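Local coordinates for protein RNA-dependent RNA Polymerase (Bombyx mori cytoplasmic polyhedrosis virus, PDB 6TZ0) that catalyses RNA-templated RNA synthesis, making the viral plus strands in transcription and the complementary minus strands in genome replication, at residues His134-Phe142 against Ser201-Thr209; Phe344-Ala355 against Leu476-Gln486. All coordinates share one frame; numbering follows the deposited sequence.

Contact 1. Residues His134-Phe142 against Ser201-Thr209; sequences HVKQRKSRF and SILPTFVYT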
loop_
_atom_site.group_PDB
_atom_site.type_symbol
_atom_site.label_atom_id
_atom_site.label_comp_id
_atom_site.label_asym_id
_atom_site.label_seq_id
_atom_site.Cartn_x
_atom_site.Cartn_y
_atom_site.Cartn_z
ATOM N N HIS A 134 -21.394 18.651 -3.543
ATOM C CA HIS A 134 -21.513 19.255 -2.224
ATOM C C HIS A 134 -20.563 18.710 -1.169
ATOM O O HIS A 134 -20.259 19.430 -0.219
ATOM C CB HIS A 134 -22.950 19.105 -1.717
ATOM C CG HIS A 134 -23.923 20.011 -2.400
ATOM N ND1 HIS A 134 -24.448 19.742 -3.645
ATOM C CD2 HIS A 134 -24.491 21.168 -1.994
ATOM C CE1 HIS A 134 -25.277 20.711 -3.986
ATOM N NE2 HIS A 134 -25.325 21.585 -2.999
ATOM N N VAL A 135 -20.092 17.469 -1.285
ATOM C CA VAL A 135 -19.293 16.840 -0.241
ATOM C C VAL A 135 -17.833 16.692 -0.655
ATOM O O VAL A 135 -16.932 17.012 0.122
ATOM C CB VAL A 135 -19.895 15.476 0.167
ATOM C CG1 VAL A 135 -19.042 14.783 1.208
ATOM C CG2 VAL A 135 -21.305 15.655 0.684
ATOM N N LYS A 136 -17.577 16.245 -1.886
ATOM C CA LYS A 136 -16.216 15.995 -2.350
ATOM C C LYS A 136 -15.391 17.259 -2.537
ATOM O O LYS A 136 -14.168 17.154 -2.673
ATOM C CB LYS A 136 -16.235 15.225 -3.672
ATOM C CG LYS A 136 -16.791 13.823 -3.590
ATOM C CD LYS A 136 -15.867 12.914 -2.816
ATOM C CE LYS A 136 -16.324 11.477 -2.905
ATOM N NZ LYS A 136 -17.597 11.278 -2.174
ATOM N N GLN A 137 -16.005 18.439 -2.547
ATOM C CA GLN A 137 -15.240 19.651 -2.791
ATOM C C GLN A 137 -14.697 20.310 -1.534
ATOM O O GLN A 137 -13.744 21.085 -1.640
ATOM C CB GLN A 137 -16.071 20.675 -3.568
ATOM C CG GLN A 137 -16.254 20.332 -5.025
ATOM C CD GLN A 137 -16.967 21.428 -5.785
ATOM O OE1 GLN A 137 -17.394 22.420 -5.202
ATOM N NE2 GLN A 137 -17.093 21.260 -7.094
ATOM N N ARG A 138 -15.252 20.049 -0.355
ATOM C CA ARG A 138 -14.703 20.689 0.837
ATOM C C ARG A 138 -13.446 19.939 1.274
ATOM O O ARG A 138 -13.503 18.805 1.761
ATOM C CB ARG A 138 -15.753 20.831 1.941
ATOM C CG ARG A 138 -16.478 19.604 2.442
ATOM C CD ARG A 138 -17.523 20.021 3.452
ATOM N NE ARG A 138 -16.958 20.560 4.683
ATOM C CZ ARG A 138 -16.657 19.821 5.745
ATOM N NH1 ARG A 138 -16.884 18.520 5.721
ATOM N NH2 ARG A 138 -16.153 20.385 6.832
ATOM N N LYS A 139 -12.295 20.564 1.035
ATOM C CA LYS A 139 -10.979 20.002 1.334
ATOM C C LYS A 139 -10.171 21.114 1.983
ATOM O O LYS A 139 -9.418 21.810 1.305
ATOM C CB LYS A 139 -10.296 19.506 0.070
ATOM C CG LYS A 139 -10.915 18.309 -0.561
ATOM C CD LYS A 139 -10.183 17.979 -1.819
ATOM C CE LYS A 139 -10.806 16.782 -2.465
ATOM N NZ LYS A 139 -10.574 15.563 -1.640
ATOM N N SER A 140 -10.302 21.267 3.287
ATOM C CA SER A 140 -9.616 22.335 3.989
ATOM C C SER A 140 -8.766 21.745 5.099
ATOM O O SER A 140 -9.189 20.814 5.790
ATOM C CB SER A 140 -10.603 23.345 4.546
ATOM O OG SER A 140 -11.413 22.758 5.541
ATOM N N ARG A 141 -7.568 22.288 5.263
ATOM C CA ARG A 141 -6.627 21.694 6.195
ATOM C C ARG A 141 -6.780 22.224 7.615
ATOM O O ARG A 141 -6.701 21.447 8.570
ATOM C CB ARG A 141 -5.197 21.905 5.694
ATOM C CG ARG A 141 -4.155 21.159 6.509
ATOM C CD ARG A 141 -2.779 21.290 5.918
ATOM N NE ARG A 141 -2.638 20.582 4.655
ATOM C CZ ARG A 141 -2.273 19.310 4.550
ATOM N NH1 ARG A 141 -1.998 18.599 5.630
ATOM N NH2 ARG A 141 -2.171 18.754 3.357
ATOM N N PHE A 142 -7.023 23.519 7.788
ATOM C CA PHE A 142 -6.941 24.099 9.121
ATOM C C PHE A 142 -8.260 24.663 9.624
ATOM O O PHE A 142 -8.611 24.453 10.791
ATOM C CB PHE A 142 -5.866 25.188 9.149
ATOM C CG PHE A 142 -4.494 24.678 8.861
ATOM C CD1 PHE A 142 -3.839 23.870 9.772
ATOM C CD2 PHE A 142 -3.843 25.026 7.695
ATOM C CE1 PHE A 142 -2.570 23.406 9.519
ATOM C CE2 PHE A 142 -2.572 24.567 7.441
ATOM C CZ PHE A 142 -1.936 23.758 8.355
ATOM N N SER A 201 -20.734 25.511 -10.394
ATOM C CA SER A 201 -20.590 24.318 -9.566
ATOM C C SER A 201 -19.152 24.120 -9.105
ATOM O O SER A 201 -18.910 23.707 -7.967
ATOM C CB SER A 201 -21.073 23.100 -10.340
ATOM O OG SER A 201 -20.285 22.917 -11.499
ATOM N N ILE A 202 -18.181 24.415 -9.976
ATOM C CA ILE A 202 -16.765 24.251 -9.646
ATOM C C ILE A 202 -16.220 25.442 -8.874
ATOM O O ILE A 202 -15.045 25.453 -8.486
ATOM C CB ILE A 202 -16.033 23.976 -10.977
ATOM C CG1 ILE A 202 -14.666 23.314 -10.762
ATOM C CG2 ILE A 202 -15.890 25.267 -11.759
ATOM C CD1 ILE A 202 -14.722 21.994 -10.041
ATOM N N LEU A 203 -17.063 26.428 -8.598
ATOM C CA LEU A 203 -16.617 27.668 -7.970
ATOM C C LEU A 203 -16.082 27.544 -6.534
ATOM O O LEU A 203 -15.208 28.353 -6.180
ATOM C CB LEU A 203 -17.771 28.674 -8.079
ATOM C CG LEU A 203 -17.623 30.189 -7.934
ATOM C CD1 LEU A 203 -17.702 30.648 -6.511
ATOM C CD2 LEU A 203 -16.325 30.649 -8.571
ATOM N N PRO A 204 -16.522 26.610 -5.666
ATOM C CA PRO A 204 -15.833 26.499 -4.360
ATOM C C PRO A 204 -14.414 25.944 -4.390
ATOM O O PRO A 204 -13.755 25.945 -3.345
ATOM C CB PRO A 204 -16.767 25.592 -3.552
ATOM C CG PRO A 204 -18.066 25.838 -4.104
ATOM C CD PRO A 204 -17.868 26.008 -5.563
ATOM N N THR A 205 -13.916 25.455 -5.527
ATOM C CA THR A 205 -12.518 25.034 -5.575
ATOM C C THR A 205 -11.599 26.211 -5.870
ATOM O O THR A 205 -10.384 26.143 -5.641
ATOM C CB THR A 205 -12.325 23.940 -6.620
ATOM O OG1 THR A 205 -12.702 24.440 -7.906
ATOM C CG2 THR A 205 -13.172 22.733 -6.285
ATOM N N PHE A 206 -12.157 27.311 -6.368
ATOM C CA PHE A 206 -11.314 28.438 -6.731
ATOM C C PHE A 206 -10.890 29.266 -5.541
ATOM O O PHE A 206 -9.955 30.057 -5.669
ATOM C CB PHE A 206 -12.007 29.301 -7.762
ATOM C CG PHE A 206 -11.992 28.691 -9.092
ATOM C CD1 PHE A 206 -10.849 28.760 -9.866
ATOM C CD2 PHE A 206 -13.078 27.989 -9.553
ATOM C CE1 PHE A 206 -10.806 28.167 -11.087
ATOM C CE2 PHE A 206 -13.041 27.396 -10.776
ATOM C CZ PHE A 206 -11.901 27.487 -11.538
ATOM N N VAL A 207 -11.520 29.079 -4.385
ATOM C CA VAL A 207 -10.970 29.630 -3.154
ATOM C C VAL A 207 -9.615 28.998 -2.869
ATOM O O VAL A 207 -8.635 29.694 -2.575
ATOM C CB VAL A 207 -11.959 29.416 -1.997
ATOM C CG1 VAL A 207 -11.403 29.974 -0.700
ATOM C CG2 VAL A 207 -13.285 30.046 -2.330
ATOM N N TYR A 208 -9.525 27.676 -3.030
ATOM C CA TYR A 208 -8.266 26.976 -2.828
ATOM C C TYR A 208 -7.273 27.289 -3.937
ATOM O O TYR A 208 -6.064 27.347 -3.689
ATOM C CB TYR A 208 -8.512 25.473 -2.753
ATOM C CG TYR A 208 -9.494 25.046 -1.688
ATOM C CD1 TYR A 208 -9.198 25.209 -0.345
ATOM C CD2 TYR A 208 -10.678 24.406 -2.026
ATOM C CE1 TYR A 208 -10.081 24.811 0.631
ATOM C CE2 TYR A 208 -11.563 23.990 -1.052
ATOM C CZ TYR A 208 -11.257 24.194 0.274
ATOM O OH TYR A 208 -12.122 23.786 1.258
ATOM N N THR A 209 -7.771 27.498 -5.157
ATOM C CA THR A 209 -6.908 27.902 -6.266
ATOM C C THR A 209 -6.289 29.276 -6.022
ATOM O O THR A 209 -5.088 29.472 -6.250
ATOM C CB THR A 209 -7.708 27.898 -7.567
ATOM O OG1 THR A 209 -8.298 26.608 -7.757
ATOM C CG2 THR A 209 -6.819 28.206 -8.750
#
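The Q137 side chain lies across P204 and T205, with its amide over the chain around S201-T205. T205 CG2 meets Q137 CD at 4.0 Å, the two side chains crossing at about a right angle, while Q137 OE1 sits 3.6 Å from P204 CB. Extended beyond CG, with CG anti to the carbonyl carbon (chi1 -74°), Q137 reaches far enough for NE2 to donate to S201 O at 3.2 Å. The N-H...O angle is 154°; the acceptor lies nearly in the amide plane, but the donor stands 38° above the carbonyl plane of S201. Within the receiving turn, I202 O accepts from both the backbone N and OG1 of T205. All this belongs to the N-terminal region of the polymerase: a type I turn, V135-R138, begins the loop from helix 121-134 to helix 145-160, and that loop passes along helix 206-218. Y208 marks the second meeting point. Y208 OH accepts from K139 N at 3.2 Å, K139 O lies over one ring face, and S140 CB lies 3.6 Å from Y208 OH. R138 turns away to a salt bridge with E185, its side chain about 9 Å from that of Y184, a residue of the ATP site.

Contact 2. Residues Phe344-Ala355 against Leu476-Gln486; sequences FLATLTELSLDA and LVERQQSDRRQ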
loop_
_atom_site.group_PDB
_atom_site.type_symbol
_atom_site.label_atom_id
_atom_site.label_comp_id
_atom_site.label_asym_id
_atom_site.label_seq_id
_atom_site.Cartn_x
_atom_site.Cartn_y
_atom_site.Cartn_z
ATOM N N PHE A 344 -6.191 18.395 -3.836
ATOM C CA PHE A 344 -6.191 16.968 -4.112
ATOM C C PHE A 344 -7.372 16.648 -5.013
ATOM O O PHE A 344 -8.494 17.096 -4.772
ATOM C CB PHE A 344 -6.258 16.139 -2.833
ATOM C CG PHE A 344 -4.992 16.147 -2.009
ATOM C CD1 PHE A 344 -3.860 16.839 -2.395
ATOM C CD2 PHE A 344 -4.917 15.374 -0.875
ATOM C CE1 PHE A 344 -2.714 16.818 -1.624
ATOM C CE2 PHE A 344 -3.775 15.341 -0.101
ATOM C CZ PHE A 344 -2.675 16.061 -0.477
ATOM N N LEU A 345 -7.112 15.890 -6.062
ATOM C CA LEU A 345 -8.078 15.647 -7.120
ATOM C C LEU A 345 -8.981 14.493 -6.699
ATOM O O LEU A 345 -8.496 13.385 -6.454
ATOM C CB LEU A 345 -7.340 15.332 -8.422
ATOM C CG LEU A 345 -6.726 16.440 -9.293
ATOM C CD1 LEU A 345 -5.568 17.190 -8.661
ATOM C CD2 LEU A 345 -6.232 15.817 -10.571
ATOM N N ALA A 346 -10.284 14.748 -6.599
ATOM C CA ALA A 346 -11.194 13.746 -6.062
ATOM C C ALA A 346 -12.598 13.925 -6.605
ATOM O O ALA A 346 -13.129 15.036 -6.596
ATOM C CB ALA A 346 -11.264 13.814 -4.543
ATOM N N THR A 347 -13.193 12.817 -7.032
ATOM C CA THR A 347 -14.621 12.721 -7.331
ATOM C C THR A 347 -15.117 11.352 -6.892
ATOM O O THR A 347 -14.496 10.677 -6.065
ATOM C CB THR A 347 -14.937 12.961 -8.812
ATOM O OG1 THR A 347 -14.024 12.226 -9.636
ATOM C CG2 THR A 347 -14.964 14.438 -9.142
ATOM N N LEU A 348 -16.282 10.969 -7.416
ATOM C CA LEU A 348 -16.828 9.635 -7.208
ATOM C C LEU A 348 -15.899 8.590 -7.804
ATOM O O LEU A 348 -15.439 8.728 -8.938
ATOM C CB LEU A 348 -18.206 9.514 -7.861
ATOM C CG LEU A 348 -19.387 10.353 -7.380
ATOM C CD1 LEU A 348 -20.567 10.118 -8.301
ATOM C CD2 LEU A 348 -19.756 10.045 -5.947
ATOM N N THR A 349 -15.641 7.529 -7.039
ATOM C CA THR A 349 -14.735 6.485 -7.495
ATOM C C THR A 349 -15.322 5.621 -8.601
ATOM O O THR A 349 -14.565 4.925 -9.287
ATOM C CB THR A 349 -14.321 5.618 -6.316
ATOM O OG1 THR A 349 -13.533 4.517 -6.781
ATOM C CG2 THR A 349 -15.521 5.124 -5.610
ATOM N N GLU A 350 -16.641 5.665 -8.812
ATOM C CA GLU A 350 -17.217 5.008 -9.979
ATOM C C GLU A 350 -16.794 5.697 -11.269
ATOM O O GLU A 350 -16.787 5.071 -12.332
ATOM C CB GLU A 350 -18.741 4.992 -9.889
ATOM C CG GLU A 350 -19.342 4.238 -8.716
ATOM C CD GLU A 350 -19.563 5.121 -7.500
ATOM O OE1 GLU A 350 -19.234 6.320 -7.565
ATOM O OE2 GLU A 350 -20.092 4.625 -6.487
ATOM N N LEU A 351 -16.449 6.983 -11.198
ATOM C CA LEU A 351 -16.033 7.714 -12.386
ATOM C C LEU A 351 -14.561 7.504 -12.707
ATOM O O LEU A 351 -14.187 7.493 -13.882
ATOM C CB LEU A 351 -16.323 9.203 -12.214
ATOM C CG LEU A 351 -17.789 9.628 -12.194
ATOM C CD1 LEU A 351 -17.911 11.096 -11.858
ATOM C CD2 LEU A 351 -18.436 9.333 -13.531
ATOM N N SER A 352 -13.722 7.331 -11.692
ATOM C CA SER A 352 -12.290 7.166 -11.885
ATOM C C SER A 352 -11.848 5.713 -11.841
ATOM O O SER A 352 -10.658 5.435 -12.032
ATOM C CB SER A 352 -11.523 7.960 -10.831
ATOM O OG SER A 352 -10.128 7.753 -10.954
ATOM N N LEU A 353 -12.778 4.787 -11.607
ATOM C CA LEU A 353 -12.425 3.381 -11.466
ATOM C C LEU A 353 -11.990 2.776 -12.793
ATOM O O LEU A 353 -11.119 1.903 -12.827
ATOM C CB LEU A 353 -13.617 2.634 -10.873
ATOM C CG LEU A 353 -13.571 1.181 -10.423
ATOM C CD1 LEU A 353 -14.436 1.059 -9.199
ATOM C CD2 LEU A 353 -14.120 0.286 -11.510
ATOM N N ASP A 354 -12.566 3.239 -13.899
ATOM C CA ASP A 354 -12.230 2.672 -15.197
ATOM C C ASP A 354 -10.889 3.186 -15.706
ATOM O O ASP A 354 -10.348 2.645 -16.671
ATOM C CB ASP A 354 -13.344 2.995 -16.192
ATOM C CG ASP A 354 -13.382 2.047 -17.371
ATOM O OD1 ASP A 354 -12.603 1.081 -17.400
ATOM O OD2 ASP A 354 -14.204 2.272 -18.282
ATOM N N ALA A 355 -10.345 4.228 -15.084
ATOM C CA ALA A 355 -9.047 4.757 -15.464
ATOM C C ALA A 355 -7.961 4.460 -14.446
ATOM O O ALA A 355 -6.779 4.601 -14.769
ATOM C CB ALA A 355 -9.133 6.270 -15.672
ATOM N N LEU A 476 -12.044 -2.506 -2.366
ATOM C CA LEU A 476 -11.503 -1.355 -3.071
ATOM C C LEU A 476 -11.663 -0.120 -2.195
ATOM O O LEU A 476 -12.728 0.103 -1.614
ATOM C CB LEU A 476 -12.217 -1.168 -4.414
ATOM C CG LEU A 476 -11.694 -0.206 -5.479
ATOM C CD1 LEU A 476 -12.044 -0.761 -6.838
ATOM C CD2 LEU A 476 -12.286 1.187 -5.344
ATOM N N VAL A 477 -10.609 0.680 -2.102
ATOM C CA VAL A 477 -10.650 1.929 -1.350
ATOM C C VAL A 477 -9.842 2.974 -2.114
ATOM O O VAL A 477 -8.788 2.677 -2.681
ATOM C CB VAL A 477 -10.170 1.723 0.109
ATOM C CG1 VAL A 477 -8.761 1.149 0.176
ATOM C CG2 VAL A 477 -10.270 3.009 0.920
ATOM N N GLU A 478 -10.372 4.188 -2.187
ATOM C CA GLU A 478 -9.816 5.195 -3.071
ATOM C C GLU A 478 -8.753 6.028 -2.353
ATOM O O GLU A 478 -8.453 5.823 -1.175
ATOM C CB GLU A 478 -10.954 6.034 -3.649
ATOM C CG GLU A 478 -11.882 6.643 -2.619
ATOM C CD GLU A 478 -11.403 7.989 -2.161
ATOM O OE1 GLU A 478 -10.575 8.563 -2.887
ATOM O OE2 GLU A 478 -11.839 8.468 -1.092
ATOM N N ARG A 479 -8.171 6.982 -3.077
ATOM C CA ARG A 479 -7.041 7.759 -2.587
ATOM C C ARG A 479 -7.161 9.184 -3.121
ATOM O O ARG A 479 -7.898 9.452 -4.068
ATOM C CB ARG A 479 -5.716 7.092 -3.014
ATOM C CG ARG A 479 -4.444 7.628 -2.375
ATOM C CD ARG A 479 -3.204 6.876 -2.804
ATOM N NE ARG A 479 -1.999 7.531 -2.302
ATOM C CZ ARG A 479 -1.491 7.338 -1.091
ATOM N NH1 ARG A 479 -2.080 6.504 -0.244
ATOM N NH2 ARG A 479 -0.392 7.980 -0.721
ATOM N N GLN A 480 -6.491 10.120 -2.460
ATOM C CA GLN A 480 -6.222 11.433 -3.021
ATOM C C GLN A 480 -4.728 11.693 -3.028
ATOM O O GLN A 480 -4.021 11.324 -2.086
ATOM C CB GLN A 480 -6.886 12.564 -2.237
ATOM C CG GLN A 480 -8.311 12.895 -2.581
ATOM C CD GLN A 480 -9.299 11.886 -2.079
ATOM O OE1 GLN A 480 -10.050 11.311 -2.851
ATOM N NE2 GLN A 480 -9.311 11.668 -0.771
ATOM N N GLN A 481 -4.258 12.319 -4.103
ATOM C CA GLN A 481 -3.042 13.114 -4.072
ATOM C C GLN A 481 -3.127 14.133 -5.193
ATOM O O GLN A 481 -3.820 13.924 -6.190
ATOM C CB GLN A 481 -1.759 12.277 -4.180
ATOM C CG GLN A 481 -1.536 11.511 -5.461
ATOM C CD GLN A 481 -0.248 10.713 -5.388
ATOM O OE1 GLN A 481 0.475 10.787 -4.398
ATOM N NE2 GLN A 481 0.046 9.953 -6.430
ATOM N N SER A 482 -2.437 15.250 -4.999
ATOM C CA SER A 482 -2.513 16.350 -5.944
ATOM C C SER A 482 -1.752 16.016 -7.218
ATOM O O SER A 482 -0.852 15.171 -7.222
ATOM C CB SER A 482 -1.962 17.628 -5.317
ATOM O OG SER A 482 -0.594 17.490 -4.994
ATOM N N ASP A 483 -2.167 16.669 -8.310
ATOM C CA ASP A 483 -1.553 16.576 -9.638
ATOM C C ASP A 483 -1.602 15.146 -10.192
ATOM O O ASP A 483 -0.749 14.740 -10.984
ATOM C CB ASP A 483 -0.113 17.116 -9.610
ATOM C CG ASP A 483 0.376 17.567 -10.965
ATOM O OD1 ASP A 483 -0.424 17.540 -11.919
ATOM O OD2 ASP A 483 1.564 17.931 -11.074
ATOM N N ARG A 484 -2.614 14.370 -9.806
ATOM C CA ARG A 484 -2.650 12.952 -10.133
ATOM C C ARG A 484 -4.091 12.476 -10.004
ATOM O O ARG A 484 -4.897 13.084 -9.300
ATOM C CB ARG A 484 -1.697 12.165 -9.214
ATOM C CG ARG A 484 -1.314 10.739 -9.633
ATOM C CD ARG A 484 -2.134 9.689 -8.901
ATOM N NE ARG A 484 -1.670 8.332 -9.170
ATOM C CZ ARG A 484 -2.074 7.590 -10.196
ATOM N NH1 ARG A 484 -2.957 8.068 -11.060
ATOM N NH2 ARG A 484 -1.594 6.365 -10.356
ATOM N N ARG A 485 -4.399 11.365 -10.672
ATOM C CA ARG A 485 -5.736 10.781 -10.660
ATOM C C ARG A 485 -6.053 10.153 -9.298
ATOM O O ARG A 485 -5.300 10.265 -8.330
ATOM C CB ARG A 485 -5.862 9.746 -11.772
ATOM C CG ARG A 485 -5.784 10.329 -13.165
ATOM C CD ARG A 485 -5.825 9.230 -14.213
ATOM N NE ARG A 485 -4.652 8.367 -14.105
ATOM C CZ ARG A 485 -4.454 7.266 -14.821
ATOM N NH1 ARG A 485 -5.349 6.885 -15.724
ATOM N NH2 ARG A 485 -3.351 6.553 -14.639
ATOM N N GLN A 486 -7.200 9.476 -9.217
ATOM C CA GLN A 486 -7.728 9.128 -7.902
ATOM C C GLN A 486 -7.084 7.870 -7.314
ATOM O O GLN A 486 -6.973 7.777 -6.088
ATOM C CB GLN A 486 -9.250 8.993 -7.969
ATOM C CG GLN A 486 -9.921 9.018 -6.602
ATOM C CD GLN A 486 -11.425 8.970 -6.668
ATOM O OE1 GLN A 486 -12.010 8.855 -7.737
ATOM N NE2 GLN A 486 -12.064 9.071 -5.515
#
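The connection between antiparallel strands 474-477 and 489-491, whose returning limb, R484 to Q486, carries the UTP-binding R485, packs against the chain running from F344 into helix 349-356; its arginine-rich sequence and nucleotide contact are consistent with motif F in the fingers of RNA-dependent RNA polymerases. At one end, the F344 ring is covered on one face by Q481 CA, a CH-pi contact with CA 4.2 Å from the ring centroid and 12° off the normal. F344 CD1 also reaches S482 CB at 3.6 Å, and F344 CB meets Q480 CB at 3.7 Å. L345 rests its two methyls on the backbone of the bend, CD1 3.5 Å from D483 N and CD2 against R484 O. In the middle, Q486 enters extended, CG anti to the backbone N (chi1 -164°), and lays its amide beside the chain leading into the helix. Its NE2 donates to E478 OE1 at 3.1 Å, an almost straight bond (158°) that arrives from above the carboxylate plane, and makes a weak bond to T347 O at 3.0 Å. NE2 thus ties the two limbs of the connection together and holds the 344-355 segment only weakly. S352 flanks Q486 from the helix, and farther along, L353 CD1 touches L476 CD1 at 3.8 Å. The R485 side chain, bent at chi3, places its guanidinium beside A355, too poorly angled on A355 O to count as a hydrogen bond; D483 instead forms a salt bridge with R254. Strand 620-624, next to 474-477 in the mixed sheet, offers Y622 to T349 and T620 to L476, whereas helix 121-134 packs on L348 and L351, and helix 242-248 on L345.

Along the chain the contacts come in series: contact 1 closes at T209 before contact 2 opens at F344. Their centres are nevertheless about 16 Å apart, on the same side of the chain's centre, and they touch directly. K139 packs between them: K139 CE lies 3.3 Å from F344 O and K139 NZ 3.5 Å from A346 CB, with Q480 also alongside. Helix 121-134 is a further shared element, leading into the 134-142 loop and packing against L348 and L351 of contact 2. Contact 1 belongs to the N-terminal region and contact 2 to the central polymerase region; through this packing the neighbourhood of the ATP site adjoins the connection that carries R485.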